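Local coordinates for lumazine protein (Photobacterium kishitanii, PDB 3A35) that binds a ribityl-lumazine or flavin chromophore and probably acts as an antenna that shifts bacterial luciferase emission to shorter wavelength, at residues K13-S16 with T21-H24; I26-D31 with T40-N45; L49-V52 with V58-F61; L118-K123 with G170-G175; D136-N141 with D153-N158. One frame throughout, in Å; residues are numbered along the deposited sequence.

Contact 1 of 5, residues K13-S16 with T21-H24; sequences KKIS and TQRH
R23 O has several partners: S16 N donates to it at 2.8 Å, a water molecule donates at 3.0 Å, and the CA-H of I15 adds a weaker contact. The same water also bonds to S16 OG. With chi1 at -67°, S16 OG lies beside its own backbone N, where the water can bridge it to the R23 carbonyl. The return bond runs from R23 N to S16 O over 3.0 Å. S16 and R23 thus form a hydrogen-bonded antiparallel pair with both side chains on one face of the sheet. The R23 guanidinium leads off to a salt bridge with D62, a residue of the riboflavin site.

The other face carries I15 and H24, a non-hydrogen-bonded pair whose side chains run side by side. I15 CG1 stands 4.1 Å from the centroid of the H24 ring and 3° off its normal, a CH-pi contact. The rotation of the ring is fixed by H24 NE2, which donates to Q22 OE1 at 2.9 Å in an almost straight bond lying in the imidazole plane; Q22 NE2 in turn bonds to R73 O. K13 and K14 both face G25, forming a classic beta bulge in this hairpin of strands 8-17 and 22-27, the first two strands of the N-terminal lumazine-binding barrel.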
# COMPACT_ATOMS: atom_id res chain seq x y z
N LYS A 13 -2.11 -11.56 11.03
CA LYS A 13 -2.23 -12.73 11.94
C LYS A 13 -3.47 -12.55 12.82
O LYS A 13 -4.18 -13.57 13.14
CB LYS A 13 -0.98 -12.79 12.73
CG LYS A 13 -0.97 -13.97 13.64
CD LYS A 13 0.26 -14.38 14.27
CE LYS A 13 0.32 -15.92 14.63
NZ LYS A 13 1.55 -15.88 15.58
N LYS A 14 -3.83 -11.34 13.19
CA LYS A 14 -4.87 -11.10 14.20
C LYS A 14 -5.52 -9.75 13.87
O LYS A 14 -4.84 -8.82 13.45
CB LYS A 14 -4.24 -10.86 15.63
CG LYS A 14 -3.44 -12.01 16.20
CD LYS A 14 -3.04 -11.71 17.69
CE LYS A 14 -2.27 -12.88 18.34
NZ LYS A 14 -1.50 -12.40 19.48
N ILE A 15 -6.83 -9.61 14.02
CA ILE A 15 -7.53 -8.34 13.87
C ILE A 15 -8.47 -8.21 15.07
O ILE A 15 -9.32 -9.08 15.31
CB ILE A 15 -8.26 -8.25 12.63
CG1 ILE A 15 -7.35 -8.45 11.41
CG2 ILE A 15 -9.13 -6.91 12.52
CD1 ILE A 15 -8.15 -8.56 10.20
N SER A 16 -8.39 -7.09 15.77
CA SER A 16 -9.34 -6.74 16.88
C SER A 16 -10.26 -5.72 16.38
O SER A 16 -9.75 -4.62 15.90
CB SER A 16 -8.53 -6.13 18.00
OG SER A 16 -7.63 -7.05 18.63
N THR A 21 -12.03 1.77 15.44
CA THR A 21 -10.57 1.55 15.40
C THR A 21 -10.47 0.05 15.19
O THR A 21 -11.45 -0.76 15.49
CB THR A 21 -9.84 2.04 16.66
OG1 THR A 21 -8.40 1.87 16.71
CG2 THR A 21 -10.38 1.48 17.90
N GLN A 22 -9.30 -0.36 14.71
CA GLN A 22 -8.97 -1.79 14.71
C GLN A 22 -7.54 -1.95 15.08
O GLN A 22 -6.68 -1.14 14.66
CB GLN A 22 -9.17 -2.41 13.35
CG GLN A 22 -10.62 -2.45 12.93
CD GLN A 22 -10.88 -3.06 11.59
OE1 GLN A 22 -9.96 -3.47 10.88
NE2 GLN A 22 -12.16 -3.29 11.25
N ARG A 23 -7.17 -3.05 15.72
CA ARG A 23 -5.76 -3.36 15.94
C ARG A 23 -5.41 -4.57 15.12
O ARG A 23 -6.06 -5.63 15.24
CB ARG A 23 -5.43 -3.57 17.45
CG ARG A 23 -4.03 -4.08 17.66
CD ARG A 23 -3.58 -4.03 19.11
NE ARG A 23 -3.60 -2.64 19.59
CZ ARG A 23 -3.33 -2.35 20.88
NH1 ARG A 23 -3.12 -3.33 21.75
NH2 ARG A 23 -3.45 -1.09 21.27
N HIS A 24 -4.41 -4.41 14.24
CA HIS A 24 -3.98 -5.47 13.41
C HIS A 24 -2.59 -5.95 13.85
O HIS A 24 -1.64 -5.11 14.03
CB HIS A 24 -3.83 -5.01 11.96
CG HIS A 24 -5.12 -4.75 11.28
ND1 HIS A 24 -5.32 -4.93 9.95
CD2 HIS A 24 -6.33 -4.38 11.80
CE1 HIS A 24 -6.57 -4.63 9.62
NE2 HIS A 24 -7.22 -4.26 10.74
O HOH W 1 -5.17 -7.65 17.22

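Contact 2 of 5, residues I26-D31 with T40-N45; sequences ITFPKD and TVMLVN. With RBF (riboflavin), chain C.
F28 and M42 meet from opposite directions and, with V44, lose the most surface to this contact. The thioether of M42 comes up to the rim of the F28 ring: M42 SD is 3.7 Å from F28 CE2 and equally close to CZ, so it straddles that ring bond. M42 SD lies 4.9 Å from the centroid of the F28 ring and 85° off the ring normal, a Met-aromatic contact made at the edge and in the plane. M42 reaches the ring with its CG between the backbone N and the carbonyl carbon (chi1 61°) and with a bend at chi3 (-67°) that also brings M42 CE to 3.8 Å from F28 CE2.

V44 carries the second part. Its CG1, anti to the backbone N, meets I26 CD1 tip to tip at 4.0 Å. I26 also serves its own segment, since its CG2 lies at the F28 edge beside CD1 and CE1, away from the sulfur. All four touching side chains are buried and apolar, and no hydrogen bond joins the two segments.

V41, between T40 and M42, turns to the other side of its strand, where V41 CG1 packs 3.8 Å from the riboflavin methyl C7M. The contact spans the inside of the N-terminal barrel, from the end of strand 22-27 and the loop entering helix 30-34 to strand 41-44. Strand 58-63 contributes V59 and F61 against F28, while L83 of strand 80-84 touches both F28 and M42.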
# COMPACT_ATOMS: atom_id res chain seq x y z
N ILE A 26 0.50 -8.16 12.60
CA ILE A 26 0.99 -8.55 11.26
C ILE A 26 2.27 -9.31 11.46
O ILE A 26 3.26 -8.80 12.00
CB ILE A 26 1.18 -7.28 10.38
CG1 ILE A 26 -0.16 -6.48 10.29
CG2 ILE A 26 1.62 -7.70 8.99
CD1 ILE A 26 -0.02 -5.16 9.50
N THR A 27 2.36 -10.56 10.93
CA THR A 27 3.65 -11.29 10.91
C THR A 27 4.58 -10.69 9.92
O THR A 27 4.26 -10.51 8.70
CB THR A 27 3.36 -12.74 10.47
OG1 THR A 27 2.46 -13.33 11.42
CG2 THR A 27 4.65 -13.56 10.42
N PHE A 28 5.77 -10.34 10.40
CA PHE A 28 6.77 -9.70 9.57
C PHE A 28 7.88 -10.65 9.21
O PHE A 28 8.23 -11.45 10.03
CB PHE A 28 7.47 -8.51 10.28
CG PHE A 28 6.77 -7.16 10.18
CD1 PHE A 28 5.38 -7.04 10.05
CD2 PHE A 28 7.54 -6.01 10.21
CE1 PHE A 28 4.81 -5.77 9.91
CE2 PHE A 28 6.94 -4.71 10.14
CZ PHE A 28 5.64 -4.61 10.02
N PRO A 29 8.43 -10.47 8.01
CA PRO A 29 9.65 -11.25 7.69
C PRO A 29 10.79 -10.79 8.55
O PRO A 29 10.86 -9.62 8.98
CB PRO A 29 9.86 -10.96 6.17
CG PRO A 29 9.06 -9.80 5.83
CD PRO A 29 8.00 -9.55 6.92
N LYS A 30 11.77 -11.68 8.75
CA LYS A 30 12.78 -11.38 9.74
C LYS A 30 13.61 -10.13 9.46
O LYS A 30 13.85 -9.37 10.43
CB LYS A 30 13.79 -12.58 9.94
CG LYS A 30 14.63 -12.33 11.31
CD LYS A 30 13.81 -12.68 12.57
CE LYS A 30 14.59 -12.52 13.91
NZ LYS A 30 13.66 -12.66 15.09
N ASP A 31 13.97 -9.85 8.21
CA ASP A 31 14.76 -8.64 7.91
C ASP A 31 14.05 -7.36 8.22
O ASP A 31 14.58 -6.39 8.69
CB ASP A 31 15.32 -8.67 6.45
CG ASP A 31 14.23 -8.54 5.31
OD1 ASP A 31 13.02 -9.06 5.45
OD2 ASP A 31 14.61 -7.96 4.22
N THR A 40 8.05 2.99 15.74
CA THR A 40 8.39 3.13 14.34
C THR A 40 7.17 3.52 13.55
O THR A 40 6.07 2.97 13.73
CB THR A 40 8.86 1.82 13.76
OG1 THR A 40 10.14 1.44 14.34
CG2 THR A 40 8.94 1.80 12.22
N VAL A 41 7.34 4.50 12.67
CA VAL A 41 6.29 4.94 11.77
C VAL A 41 6.77 4.46 10.41
O VAL A 41 7.82 4.81 9.90
CB VAL A 41 6.14 6.49 11.78
CG1 VAL A 41 5.11 6.85 10.72
CG2 VAL A 41 5.59 6.87 13.11
N MET A 42 6.02 3.59 9.75
CA MET A 42 6.40 2.95 8.48
C MET A 42 5.19 2.81 7.64
O MET A 42 4.00 3.11 8.10
CB MET A 42 7.04 1.56 8.70
CG MET A 42 6.02 0.59 9.42
SD MET A 42 6.71 -1.08 9.63
CE MET A 42 6.83 -1.62 7.93
N LEU A 43 5.40 2.46 6.38
CA LEU A 43 4.23 2.24 5.47
C LEU A 43 3.75 0.81 5.44
O LEU A 43 4.51 -0.13 5.20
CB LEU A 43 4.57 2.65 4.03
CG LEU A 43 5.05 4.09 3.91
CD1 LEU A 43 5.13 4.38 2.38
CD2 LEU A 43 4.12 5.12 4.55
N VAL A 44 2.44 0.69 5.66
CA VAL A 44 1.79 -0.62 5.53
C VAL A 44 0.71 -0.43 4.45
O VAL A 44 -0.18 0.44 4.56
CB VAL A 44 1.08 -0.99 6.86
CG1 VAL A 44 0.38 -2.40 6.62
CG2 VAL A 44 2.10 -1.11 7.95
N ASN A 45 0.88 -1.16 3.33
CA ASN A 45 0.05 -0.83 2.19
C ASN A 45 0.01 0.63 1.85
O ASN A 45 -1.00 1.23 1.39
CB ASN A 45 -1.39 -1.31 2.28
CG ASN A 45 -1.55 -2.82 2.09
OD1 ASN A 45 -0.73 -3.48 1.48
ND2 ASN A 45 -2.69 -3.35 2.55
N1 RBF C . -3.17 6.53 11.22
C2 RBF C . -3.61 5.48 11.94
O2 RBF C . -4.79 5.04 11.80
N3 RBF C . -2.80 4.77 12.83
C4 RBF C . -1.44 5.13 13.02
O4 RBF C . -0.77 4.47 13.81
C4A RBF C . -1.04 6.28 12.31
N5 RBF C . 0.30 6.75 12.56
C5A RBF C . 0.71 7.88 11.85
C6 RBF C . 1.96 8.40 12.19
C7 RBF C . 2.34 9.57 11.47
C7M RBF C . 3.71 10.17 11.90
C8 RBF C . 1.58 10.15 10.50
C8M RBF C . 2.10 11.32 9.78
C9 RBF C . 0.30 9.58 10.15
C9A RBF C . -0.16 8.50 10.90
N10 RBF C . -1.47 7.97 10.66
C10 RBF C . -1.88 6.92 11.44
C1' RBF C . -2.40 8.59 9.81
C2' RBF C . -2.62 7.92 8.47
O2' RBF C . -1.33 7.78 7.79
C3' RBF C . -3.48 8.70 7.63
O3' RBF C . -4.77 8.83 8.44
C4' RBF C . -3.96 7.97 6.36
O4' RBF C . -2.86 7.89 5.43
C5' RBF C . -5.11 8.70 5.66
O5' RBF C . -5.63 7.96 4.55

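Contact 3 of 5, residues L49-V52 with V58-F61; sequences LTVV and VVYF. With RBF (riboflavin), chain C.
One backbone hydrogen bond joins the segments: V52 N donates to Y60 O at 2.7 Å with an N-H...O angle of 177°. V51 CA adds a longer CA-H...O contact to the same oxygen.

The apolar contacts gather round F61, which loses by far the most surface here. L49 crosses F61 at about a right angle and brings L49 CB to 3.4 Å from F61 CD1, a close approach. V51 CG2 serves two partners, F61 CE1 at 3.6 Å and V59 CG1 at 3.7 Å. It lies beside the V51 backbone N, with CG1 anti to that atom (chi1 173°), on the side of the F61 ring. The segments belong to the beta hairpin of strands 47-55 and 58-63 in the N-terminal barrel, and their short axes diverge strongly from antiparallel, with 122° between them. On the inner side F61 also packs on M42 and V44; Y60 leads away, and its OH bonds to K14 NZ.

The remaining interactions belong to the chromophore. T50 N donates to riboflavin O4 at 2.9 Å, and T50 OG1 donates to riboflavin N5, also at 2.9 Å, so backbone and side chain of one residue hold neighbouring polar atoms of the isoalloxazine. L49 CD2 lies against the pyrimidine part, 3.4 Å from riboflavin N3.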
# COMPACT_ATOMS: atom_id res chain seq x y z
N LEU A 49 1.67 4.26 9.48
CA LEU A 49 1.15 3.70 10.76
C LEU A 49 2.28 3.59 11.74
O LEU A 49 3.45 3.43 11.38
CB LEU A 49 0.48 2.31 10.58
CG LEU A 49 -0.68 2.25 9.59
CD1 LEU A 49 -1.15 0.78 9.46
CD2 LEU A 49 -1.89 3.12 10.05
N THR A 50 1.91 3.62 13.00
CA THR A 50 2.90 3.57 14.12
C THR A 50 2.88 2.20 14.81
O THR A 50 1.82 1.76 15.23
CB THR A 50 2.47 4.69 15.14
OG1 THR A 50 2.42 5.93 14.43
CG2 THR A 50 3.58 4.70 16.27
N VAL A 51 4.04 1.61 14.98
CA VAL A 51 4.01 0.32 15.70
C VAL A 51 3.62 0.52 17.18
O VAL A 51 4.27 1.38 17.84
CB VAL A 51 5.40 -0.32 15.59
CG1 VAL A 51 5.51 -1.57 16.44
CG2 VAL A 51 5.82 -0.61 14.13
N VAL A 52 2.67 -0.27 17.63
CA VAL A 52 2.22 -0.16 19.03
C VAL A 52 2.89 -1.26 19.87
O VAL A 52 3.04 -1.01 21.07
CB VAL A 52 0.69 -0.40 19.02
CG1 VAL A 52 0.20 -0.97 20.39
CG2 VAL A 52 -0.00 0.86 18.49
N VAL A 58 5.29 -10.79 15.38
CA VAL A 58 4.00 -10.13 15.14
C VAL A 58 4.16 -8.65 15.56
O VAL A 58 4.45 -8.35 16.73
CB VAL A 58 2.87 -10.78 15.86
CG1 VAL A 58 1.52 -10.13 15.52
CG2 VAL A 58 2.82 -12.32 15.52
N VAL A 59 3.89 -7.78 14.58
CA VAL A 59 3.98 -6.36 14.80
C VAL A 59 2.61 -5.80 14.75
O VAL A 59 1.82 -6.07 13.84
CB VAL A 59 4.85 -5.77 13.66
CG1 VAL A 59 4.98 -4.25 13.85
CG2 VAL A 59 6.28 -6.36 13.67
N TYR A 60 2.24 -5.03 15.77
CA TYR A 60 0.90 -4.53 15.93
C TYR A 60 0.74 -3.02 15.63
O TYR A 60 1.62 -2.19 15.98
CB TYR A 60 0.45 -4.74 17.40
CG TYR A 60 0.25 -6.24 17.76
CD1 TYR A 60 -1.03 -6.80 17.69
CD2 TYR A 60 1.31 -7.02 18.20
CE1 TYR A 60 -1.24 -8.18 18.04
CE2 TYR A 60 1.08 -8.38 18.59
CZ TYR A 60 -0.16 -8.80 18.49
OH TYR A 60 -0.43 -10.19 18.79
N PHE A 61 -0.39 -2.71 15.01
CA PHE A 61 -0.74 -1.33 14.66
C PHE A 61 -2.15 -1.09 15.03
O PHE A 61 -3.03 -1.93 14.83
CB PHE A 61 -0.62 -1.10 13.09
CG PHE A 61 0.75 -1.37 12.53
CD1 PHE A 61 1.69 -0.31 12.47
CD2 PHE A 61 1.10 -2.62 12.11
CE1 PHE A 61 2.95 -0.52 11.99
CE2 PHE A 61 2.45 -2.84 11.59
CZ PHE A 61 3.32 -1.80 11.53
N1 RBF C . -3.17 6.53 11.22
C2 RBF C . -3.61 5.48 11.94
O2 RBF C . -4.79 5.04 11.80
N3 RBF C . -2.80 4.77 12.83
C4 RBF C . -1.44 5.13 13.02
O4 RBF C . -0.77 4.47 13.81
C4A RBF C . -1.04 6.28 12.31
N5 RBF C . 0.30 6.75 12.56
C5A RBF C . 0.71 7.88 11.85
C6 RBF C . 1.96 8.40 12.19
C7 RBF C . 2.34 9.57 11.47
C7M RBF C . 3.71 10.17 11.90
C8 RBF C . 1.58 10.15 10.50
C8M RBF C . 2.10 11.32 9.78
C9 RBF C . 0.30 9.58 10.15
C9A RBF C . -0.16 8.50 10.90
N10 RBF C . -1.47 7.97 10.66
C10 RBF C . -1.88 6.92 11.44
C1' RBF C . -2.40 8.59 9.81
C2' RBF C . -2.62 7.92 8.47
O2' RBF C . -1.33 7.78 7.79
C3' RBF C . -3.48 8.70 7.63
O3' RBF C . -4.77 8.83 8.44
C4' RBF C . -3.96 7.97 6.36
O4' RBF C . -2.86 7.89 5.43
C5' RBF C . -5.11 8.70 5.66
O5' RBF C . -5.63 7.96 4.55

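Contact 4 of 5, residues L118-K123 with G170-G175; sequences LKVYIK and GTLEKG
L118 and V120 turn from strand 117-123 of the C-terminal barrel toward G170 and L172, in the loop that runs from helix 163-166 to strand 177-182. The contact is sparse, and no hydrogen bond crosses it.

Its more compact part is apolar. V120 CG1 faces L172 CD1 at 4.5 Å, the only apolar side-chain pair between the segments. With CD1 anti to CA in L172 (chi2 178°), that methyl is the one that meets the strand. Next to this pair, L118 CD2 comes to 4.4 Å from G170 N, so a methyl group lies against loop backbone rather than against another side chain. L118 CD2 also lies 4.2 Å from V120 CG2, which makes the two strand residues one continuous apolar patch. L118 also touches I111 and L169, and V120 touches Y159.

The loop side is looser. G170, T171, E173, K174 and G175 are exposed, and within the loop region T171 OG1 bonds to N168 O and E173 N to S176 OG. At the far end two lysines approach without touching: K174 has a long, weak ion pair with D109, while K123 NZ stands 6.3 Å from K174 NZ.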
# COMPACT_ATOMS: atom_id res chain seq x y z
N LEU A 118 2.63 -6.68 -15.60
CA LEU A 118 1.39 -6.80 -14.82
C LEU A 118 0.65 -5.46 -15.12
O LEU A 118 1.07 -4.39 -14.66
CB LEU A 118 1.76 -6.99 -13.34
CG LEU A 118 0.51 -7.12 -12.45
CD1 LEU A 118 -0.39 -8.30 -12.73
CD2 LEU A 118 0.80 -7.14 -10.95
N LYS A 119 -0.40 -5.53 -15.95
CA LYS A 119 -1.16 -4.39 -16.36
C LYS A 119 -2.34 -4.29 -15.41
O LYS A 119 -3.21 -5.13 -15.40
CB LYS A 119 -1.68 -4.62 -17.77
CG LYS A 119 -0.56 -4.69 -18.73
CD LYS A 119 -0.99 -4.58 -20.21
CE LYS A 119 0.28 -4.63 -21.05
NZ LYS A 119 -0.21 -4.66 -22.47
N VAL A 120 -2.44 -3.20 -14.65
CA VAL A 120 -3.47 -3.03 -13.62
C VAL A 120 -4.24 -1.81 -14.00
O VAL A 120 -3.66 -0.72 -14.19
CB VAL A 120 -2.75 -2.87 -12.22
CG1 VAL A 120 -3.89 -2.62 -11.17
CG2 VAL A 120 -1.91 -4.15 -11.92
N TYR A 121 -5.55 -1.92 -13.99
CA TYR A 121 -6.54 -0.88 -14.30
C TYR A 121 -7.39 -0.61 -13.09
O TYR A 121 -8.04 -1.53 -12.58
CB TYR A 121 -7.47 -1.34 -15.48
CG TYR A 121 -6.65 -1.66 -16.73
CD1 TYR A 121 -6.43 -0.69 -17.69
CD2 TYR A 121 -6.08 -2.91 -16.91
CE1 TYR A 121 -5.65 -0.96 -18.85
CE2 TYR A 121 -5.25 -3.20 -18.02
CZ TYR A 121 -5.07 -2.23 -18.99
OH TYR A 121 -4.23 -2.57 -20.10
N ILE A 122 -7.36 0.63 -12.64
CA ILE A 122 -7.93 0.95 -11.35
C ILE A 122 -9.00 2.00 -11.57
O ILE A 122 -8.70 3.03 -12.13
CB ILE A 122 -6.83 1.49 -10.38
CG1 ILE A 122 -5.68 0.44 -10.18
CG2 ILE A 122 -7.53 1.93 -9.05
CD1 ILE A 122 -4.66 0.74 -9.15
N LYS A 123 -10.22 1.77 -11.11
CA LYS A 123 -11.28 2.75 -11.26
C LYS A 123 -11.28 3.71 -10.08
O LYS A 123 -11.41 3.25 -8.89
CB LYS A 123 -12.65 2.05 -11.42
CG LYS A 123 -13.75 3.00 -11.72
CD LYS A 123 -15.10 2.24 -12.02
CE LYS A 123 -15.02 1.61 -13.41
NZ LYS A 123 -16.32 1.06 -13.91
N GLY A 170 0.35 -8.89 -6.94
CA GLY A 170 0.02 -10.13 -7.58
C GLY A 170 -1.14 -10.86 -6.91
O GLY A 170 -1.48 -11.99 -7.32
N THR A 171 -1.73 -10.30 -5.86
CA THR A 171 -2.98 -10.87 -5.19
C THR A 171 -4.23 -10.06 -5.75
O THR A 171 -5.38 -10.47 -5.53
CB THR A 171 -2.95 -10.67 -3.64
OG1 THR A 171 -3.04 -9.26 -3.31
CG2 THR A 171 -1.73 -11.27 -3.06
N LEU A 172 -4.03 -8.93 -6.45
CA LEU A 172 -5.10 -8.11 -6.87
C LEU A 172 -5.88 -8.91 -7.93
O LEU A 172 -5.29 -9.63 -8.71
CB LEU A 172 -4.57 -6.77 -7.47
CG LEU A 172 -3.87 -5.89 -6.38
CD1 LEU A 172 -3.42 -4.70 -7.23
CD2 LEU A 172 -4.78 -5.48 -5.28
N GLU A 173 -7.20 -8.72 -7.90
CA GLU A 173 -8.11 -9.22 -8.99
C GLU A 173 -9.13 -8.14 -9.22
O GLU A 173 -9.24 -7.15 -8.45
CB GLU A 173 -8.78 -10.56 -8.64
CG GLU A 173 -9.31 -10.63 -7.28
CD GLU A 173 -9.91 -12.02 -7.06
OE1 GLU A 173 -10.98 -12.33 -7.66
OE2 GLU A 173 -9.28 -12.80 -6.33
N LYS A 174 -10.01 -8.28 -10.25
CA LYS A 174 -11.09 -7.41 -10.39
C LYS A 174 -11.88 -7.28 -9.06
O LYS A 174 -12.22 -8.33 -8.47
CB LYS A 174 -12.10 -7.94 -11.49
CG LYS A 174 -13.27 -6.98 -11.80
CD LYS A 174 -14.32 -7.48 -12.89
CE LYS A 174 -14.38 -6.56 -14.14
NZ LYS A 174 -14.79 -5.09 -13.83
N GLY A 175 -12.26 -6.08 -8.67
CA GLY A 175 -12.93 -5.84 -7.43
C GLY A 175 -12.08 -5.66 -6.17
O GLY A 175 -12.64 -5.33 -5.12

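Contact 5 of 5, residues D136-N141 with D153-N158; sequences DHIGIN and DIIFIN
This is an apolar contact across the interior of the C-terminal barrel, where strands 137-140 and 154-160 face each other without being neighbours in the sheet. Their short axes cross at -90° and come no closer than 9.8 Å, too far for backbone bonding, so four isoleucines fill the distance between them. I138 and I155 meet tip to tip, with I138 CD1 3.4 Å from I155 CD1, tighter than usual for two methyl groups. I138 CG1 stands anti to the backbone N (chi1 -169°), whereas I155 CG1 takes the crowded position between N and the carbonyl carbon (chi1 63°); both point their CD1 atoms at each other. I157 CD1 touches two residues of the other strand, 3.8 Å from I138 CG2 and 3.7 Å from I140 CG1. It reaches I140 tip to tip but crosses I138 at about a right angle. Around them I147, V180, V178 and I122 continue the same lining, and L169 touches I140 from the loop. With no polar group among the touching atoms and no hydrogen bond between the segments, the contact rests on dispersion and the burial of branched aliphatic surface.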
# COMPACT_ATOMS: atom_id res chain seq x y z
N ASP A 136 2.26 11.95 -13.86
CA ASP A 136 2.71 11.83 -12.51
C ASP A 136 2.80 10.34 -12.14
O ASP A 136 2.31 9.49 -12.86
CB ASP A 136 1.72 12.57 -11.60
CG ASP A 136 1.95 14.08 -11.58
OD1 ASP A 136 1.09 14.75 -10.97
OD2 ASP A 136 3.01 14.60 -12.10
N HIS A 137 3.51 10.09 -11.07
CA HIS A 137 3.54 8.81 -10.46
C HIS A 137 2.29 8.76 -9.58
O HIS A 137 1.55 9.73 -9.34
CB HIS A 137 4.78 8.66 -9.55
CG HIS A 137 6.03 8.10 -10.21
ND1 HIS A 137 6.53 8.58 -11.39
CD2 HIS A 137 6.90 7.14 -9.79
CE1 HIS A 137 7.64 7.92 -11.71
NE2 HIS A 137 7.88 7.04 -10.76
N ILE A 138 2.00 7.53 -9.16
CA ILE A 138 0.89 7.33 -8.22
C ILE A 138 1.40 6.17 -7.33
O ILE A 138 2.08 5.24 -7.73
CB ILE A 138 -0.39 7.00 -8.94
CG1 ILE A 138 -1.61 7.06 -7.98
CG2 ILE A 138 -0.40 5.65 -9.66
CD1 ILE A 138 -2.91 7.06 -8.75
N GLY A 139 0.93 6.23 -6.08
CA GLY A 139 1.14 5.08 -5.11
C GLY A 139 -0.14 4.22 -5.03
O GLY A 139 -1.20 4.72 -4.75
N ILE A 140 0.08 2.93 -5.22
CA ILE A 140 -1.02 1.93 -5.11
C ILE A 140 -0.48 0.93 -4.05
O ILE A 140 0.52 0.24 -4.28
CB ILE A 140 -1.28 1.16 -6.42
CG1 ILE A 140 -1.73 2.18 -7.52
CG2 ILE A 140 -2.31 0.08 -6.12
CD1 ILE A 140 -2.97 2.89 -7.20
N ASN A 141 -1.18 0.88 -2.90
CA ASN A 141 -0.67 0.06 -1.81
C ASN A 141 0.81 0.21 -1.46
O ASN A 141 1.46 -0.75 -1.04
CB ASN A 141 -1.00 -1.43 -2.01
CG ASN A 141 -2.44 -1.83 -1.94
OD1 ASN A 141 -2.68 -3.09 -2.33
ND2 ASN A 141 -3.29 -1.07 -1.44
N ASP A 153 -12.58 7.25 -15.94
CA ASP A 153 -12.18 7.28 -14.54
C ASP A 153 -11.21 6.13 -14.21
O ASP A 153 -11.07 5.83 -13.02
CB ASP A 153 -13.44 7.20 -13.65
CG ASP A 153 -14.40 6.07 -14.03
OD1 ASP A 153 -14.13 5.25 -14.95
OD2 ASP A 153 -15.46 5.94 -13.38
N ILE A 154 -10.57 5.53 -15.22
CA ILE A 154 -9.73 4.38 -15.04
C ILE A 154 -8.31 4.70 -15.32
O ILE A 154 -7.97 5.30 -16.35
CB ILE A 154 -10.33 3.15 -15.69
CG1 ILE A 154 -9.50 2.47 -16.65
CG2 ILE A 154 -11.87 3.00 -15.51
CD1 ILE A 154 -8.94 1.46 -15.89
N ILE A 155 -7.48 4.43 -14.33
CA ILE A 155 -6.03 4.64 -14.51
C ILE A 155 -5.34 3.32 -14.83
O ILE A 155 -5.64 2.29 -14.19
CB ILE A 155 -5.38 5.36 -13.27
CG1 ILE A 155 -5.46 4.56 -12.01
CG2 ILE A 155 -5.97 6.73 -13.10
CD1 ILE A 155 -4.40 4.98 -11.04
N PHE A 156 -4.47 3.27 -15.82
CA PHE A 156 -3.76 2.13 -16.25
C PHE A 156 -2.33 2.26 -15.82
O PHE A 156 -1.61 3.21 -16.17
CB PHE A 156 -3.93 1.96 -17.76
CG PHE A 156 -2.98 1.09 -18.41
CD1 PHE A 156 -2.51 -0.10 -17.82
CD2 PHE A 156 -2.58 1.37 -19.73
CE1 PHE A 156 -1.61 -0.97 -18.46
CE2 PHE A 156 -1.67 0.55 -20.37
CZ PHE A 156 -1.18 -0.65 -19.78
N ILE A 157 -1.85 1.34 -15.00
CA ILE A 157 -0.49 1.26 -14.57
C ILE A 157 0.13 -0.01 -15.07
O ILE A 157 -0.40 -1.09 -14.94
CB ILE A 157 -0.35 1.30 -13.03
CG1 ILE A 157 -1.03 2.57 -12.54
CG2 ILE A 157 1.19 1.43 -12.66
CD1 ILE A 157 -1.62 2.46 -11.23
N ASN A 158 1.30 0.12 -15.73
CA ASN A 158 1.88 -1.03 -16.38
C ASN A 158 3.17 -1.35 -15.62
O ASN A 158 4.22 -0.66 -15.76
CB ASN A 158 2.15 -0.63 -17.85
CG ASN A 158 2.78 -1.72 -18.61
OD1 ASN A 158 3.24 -2.68 -18.10
ND2 ASN A 158 2.79 -1.53 -19.95

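Overall arrangement
From the N terminus, contact 1 closes the short turn of the first hairpin, contact 2 then closes the loop through helix 30-34, and contact 3 closes the hairpin of strands 47-55 and 58-63. These three follow in series within the N-terminal barrel and touch one another: strand 22-27 serves contacts 1 and 2, its neighbour 58-63 serves contact 3, and contacts 2 and 3 both reach riboflavin. In the C-terminal barrel contact 4 closes a long loop, and contact 5 is nested inside it; strands 117-123 and 154-160 lie side by side and join the two. Between the barrels, contacts 2 and 5 touch where N45 packs on N141.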